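PDB 4G29: secreted effector protein sseI from Salmonella enterica subsp. enterica serovar Typhimurium, which is a virulence factor delivered into host cells, whose catalytic domain has a papain-like cysteine protease fold and probably acts as a cysteine hydrolase. Local coordinates for residues A[76-84]-A[94-102]. Residues are numbered along the deposited sequence; the frame is centred on the assembly and turned at random.
Sequences IPTNHFAVV and FDVSAHQFE
His80 and Asp95 meet in what is probably the active site of this papain-like domain: with Cys42 of helix 42-55, which the His80 side chain touches, they probably form a Cys-His-Asp triad, as in papain-like cysteine proteases. His80 NE2 donates to Asp95 OD1 at 2.7 Å, reaching the syn side of the carboxylate 16° out of its plane. With CG anti to the backbone N (chi1 -168°), the His80 ring extends from strand 78-87 toward the segment 94-102. At its other nitrogen, Gln100 NE2 donates to His80 ND1 over 2.9 Å, lying 21° out of the ring plane. Phe101 turns its edge to one imidazole face in a T-shaped pair, CE2 standing 3.5 Å from His80 CG, and Thr78 CG2 touches that phenyl ring at Phe101 CE1 (3.6 Å). Beyond the site, the hairpin pairs Val83 with Phe94 through two antiparallel backbone bonds. A water links Asp95 OD1 (2.7 Å), Ser97 OG and Phe81 O, joining the two segments, while Asp95 OD2 is bonded by Tyr124 and Trp120. NE2 as donor to Asp95 and ND1 as acceptor from Gln100 thus hold the imidazole in one orientation, as would suit a catalytic histidine.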
loop_
_atom_site.group_PDB
_atom_site.type_symbol
_atom_site.label_atom_id
_atom_site.label_comp_id
_atom_site.label_asym_id
_atom_site.label_seq_id
_atom_site.Cartn_x
_atom_site.Cartn_y
_atom_site.Cartn_z
ATOM N N ILE A 76 -13.755 6.046 10.973
ATOM C CA ILE A 76 -13.390 5.102 9.935
ATOM C C ILE A 76 -11.979 5.464 9.467
ATOM O O ILE A 76 -11.773 6.539 8.873
ATOM C CB ILE A 76 -14.370 5.098 8.706
ATOM C CG1 ILE A 76 -15.809 4.863 9.167
ATOM C CG2 ILE A 76 -13.892 4.020 7.666
ATOM C CD1 ILE A 76 -16.920 4.842 8.024
ATOM N N PRO A 77 -11.013 4.580 9.700
ATOM C CA PRO A 77 -9.676 4.924 9.241
ATOM C C PRO A 77 -9.590 4.920 7.721
ATOM O O PRO A 77 -10.462 4.414 7.038
ATOM C CB PRO A 77 -8.836 3.741 9.749
ATOM C CG PRO A 77 -9.776 2.566 9.735
ATOM C CD PRO A 77 -11.037 3.237 10.312
ATOM N N THR A 78 -8.577 5.571 7.194
ATOM C CA THR A 78 -8.317 5.510 5.760
ATOM C C THR A 78 -7.655 4.182 5.425
ATOM O O THR A 78 -6.709 3.766 6.106
ATOM C CB THR A 78 -7.466 6.649 5.373
ATOM O OG1 THR A 78 -8.161 7.869 5.653
ATOM C CG2 THR A 78 -7.062 6.551 3.860
ATOM N N ASN A 79 -8.144 3.531 4.388
ATOM C CA ASN A 79 -7.550 2.268 3.963
ATOM C C ASN A 79 -6.744 2.443 2.685
ATOM O O ASN A 79 -6.854 3.467 1.942
ATOM C CB ASN A 79 -8.563 1.115 3.954
ATOM C CG ASN A 79 -9.597 1.237 2.848
ATOM O OD1 ASN A 79 -9.569 2.223 2.095
ATOM N ND2 ASN A 79 -10.500 0.236 2.708
ATOM N N HIS A 80 -5.900 1.473 2.421
ATOM C CA HIS A 80 -5.117 1.434 1.214
ATOM C C HIS A 80 -4.651 -0.021 0.997
ATOM O O HIS A 80 -4.661 -0.835 1.922
ATOM C CB HIS A 80 -3.902 2.363 1.305
ATOM C CG HIS A 80 -3.201 2.587 -0.002
ATOM N ND1 HIS A 80 -3.830 3.114 -1.111
ATOM C CD2 HIS A 80 -1.919 2.344 -0.377
ATOM C CE1 HIS A 80 -2.964 3.184 -2.104
ATOM N NE2 HIS A 80 -1.800 2.703 -1.690
ATOM N N PHE A 81 -4.307 -0.312 -0.234
ATOM C CA PHE A 81 -3.896 -1.664 -0.656
ATOM C C PHE A 81 -2.732 -1.634 -1.618
ATOM O O PHE A 81 -2.689 -0.826 -2.557
ATOM C CB PHE A 81 -5.062 -2.450 -1.260
ATOM C CG PHE A 81 -6.220 -2.597 -0.310
ATOM C CD1 PHE A 81 -6.239 -3.612 0.606
ATOM C CD2 PHE A 81 -7.266 -1.715 -0.353
ATOM C CE1 PHE A 81 -7.252 -3.724 1.489
ATOM C CE2 PHE A 81 -8.297 -1.854 0.561
ATOM C CZ PHE A 81 -8.267 -2.829 1.459
ATOM N N ALA A 82 -1.801 -2.553 -1.425
ATOM C CA ALA A 82 -0.690 -2.690 -2.338
ATOM C C ALA A 82 -0.469 -4.200 -2.577
ATOM O O ALA A 82 -1.065 -5.016 -1.883
ATOM C CB ALA A 82 0.602 -2.029 -1.767
ATOM N N VAL A 83 0.443 -4.534 -3.460
ATOM C CA VAL A 83 0.753 -5.959 -3.744
ATOM C C VAL A 83 2.251 -6.188 -3.559
ATOM O O VAL A 83 3.062 -5.365 -3.985
ATOM C CB VAL A 83 0.253 -6.383 -5.153
ATOM C CG1 VAL A 83 0.389 -7.872 -5.366
ATOM C CG2 VAL A 83 -1.229 -5.953 -5.400
ATOM N N VAL A 84 2.599 -7.280 -2.888
ATOM C CA VAL A 84 3.978 -7.597 -2.538
ATOM C C VAL A 84 4.360 -8.912 -3.211
ATOM O O VAL A 84 3.559 -9.872 -3.281
ATOM C CB VAL A 84 4.120 -7.822 -1.020
ATOM C CG1 VAL A 84 5.585 -7.835 -0.621
ATOM C CG2 VAL A 84 3.293 -6.847 -0.237
ATOM N N PHE A 94 4.499 -3.268 -5.286
ATOM C CA PHE A 94 3.851 -2.483 -6.329
ATOM C C PHE A 94 2.683 -1.746 -5.675
ATOM O O PHE A 94 1.699 -2.362 -5.181
ATOM C CB PHE A 94 3.373 -3.396 -7.451
ATOM C CG PHE A 94 4.441 -3.849 -8.416
ATOM C CD1 PHE A 94 5.501 -4.654 -8.013
ATOM C CD2 PHE A 94 4.278 -3.604 -9.788
ATOM C CE1 PHE A 94 6.466 -5.121 -8.948
ATOM C CE2 PHE A 94 5.163 -4.068 -10.691
ATOM C CZ PHE A 94 6.301 -4.812 -10.285
ATOM N N ASP A 95 2.780 -0.426 -5.659
ATOM C CA ASP A 95 1.763 0.413 -5.056
ATOM C C ASP A 95 1.487 1.559 -6.010
ATOM O O ASP A 95 1.870 2.710 -5.768
ATOM C CB ASP A 95 2.270 0.897 -3.684
ATOM C CG ASP A 95 1.243 1.712 -2.890
ATOM O OD1 ASP A 95 0.122 1.919 -3.372
ATOM O OD2 ASP A 95 1.611 2.141 -1.759
ATOM N N VAL A 96 0.846 1.202 -7.114
ATOM C CA VAL A 96 0.644 2.104 -8.232
ATOM C C VAL A 96 -0.487 3.141 -8.033
ATOM O O VAL A 96 -0.697 3.965 -8.905
ATOM C CB VAL A 96 0.514 1.369 -9.588
ATOM C CG1 VAL A 96 1.702 0.381 -9.834
ATOM C CG2 VAL A 96 -0.789 0.593 -9.705
ATOM N N SER A 97 -1.174 3.105 -6.895
ATOM C CA SER A 97 -2.163 4.120 -6.552
ATOM C C SER A 97 -1.821 4.905 -5.281
ATOM O O SER A 97 -2.689 5.586 -4.728
ATOM C CB SER A 97 -3.547 3.520 -6.457
ATOM O OG SER A 97 -3.693 2.622 -5.388
ATOM N N ALA A 98 -0.562 4.855 -4.842
ATOM C CA ALA A 98 -0.115 5.525 -3.601
ATOM C C ALA A 98 -0.434 7.013 -3.650
ATOM O O ALA A 98 -0.778 7.650 -2.649
ATOM C CB ALA A 98 1.453 5.321 -3.403
ATOM N N HIS A 99 -0.262 7.567 -4.831
ATOM C CA HIS A 99 -0.460 8.987 -5.042
ATOM C C HIS A 99 -1.885 9.456 -4.896
ATOM O O HIS A 99 -2.121 10.700 -4.963
ATOM C CB HIS A 99 0.105 9.497 -6.355
ATOM C CG HIS A 99 -0.336 8.693 -7.521
ATOM N ND1 HIS A 99 -1.009 9.232 -8.597
ATOM C CD2 HIS A 99 -0.293 7.368 -7.723
ATOM C CE1 HIS A 99 -1.258 8.257 -9.465
ATOM N NE2 HIS A 99 -0.854 7.117 -8.941
ATOM N N GLN A 100 -2.818 8.538 -4.637
ATOM C CA GLN A 100 -4.152 8.971 -4.199
ATOM C C GLN A 100 -4.105 9.863 -2.938
ATOM O O GLN A 100 -5.034 10.601 -2.691
ATOM C CB GLN A 100 -5.129 7.825 -4.028
ATOM C CG GLN A 100 -4.933 6.972 -2.813
ATOM C CD GLN A 100 -6.154 6.177 -2.393
ATOM O OE1 GLN A 100 -7.294 6.630 -2.553
ATOM N NE2 GLN A 100 -5.921 5.031 -1.732
ATOM N N PHE A 101 -3.005 9.807 -2.189
ATOM C CA PHE A 101 -2.817 10.567 -0.945
ATOM C C PHE A 101 -2.068 11.893 -1.097
ATOM O O PHE A 101 -1.955 12.676 -0.124
ATOM C CB PHE A 101 -2.120 9.690 0.106
ATOM C CG PHE A 101 -2.881 8.452 0.432
ATOM C CD1 PHE A 101 -4.171 8.549 0.891
ATOM C CD2 PHE A 101 -2.316 7.205 0.242
ATOM C CE1 PHE A 101 -4.927 7.442 1.166
ATOM C CE2 PHE A 101 -3.029 6.068 0.524
ATOM C CZ PHE A 101 -4.332 6.169 0.978
ATOM N N GLU A 102 -1.579 12.164 -2.304
ATOM C CA GLU A 102 -0.788 13.388 -2.576
ATOM C C GLU A 102 -1.433 14.657 -2.053
ATOM O O GLU A 102 -0.744 15.544 -1.480
ATOM C CB GLU A 102 -0.547 13.548 -4.075
ATOM C CG GLU A 102 0.558 14.547 -4.401
ATOM C CD GLU A 102 0.678 14.821 -5.897
ATOM O OE1 GLU A 102 -0.252 14.432 -6.652
ATOM O OE2 GLU A 102 1.701 15.444 -6.305
HETATM O O HOH W 1 -1.798 0.715 -4.907
#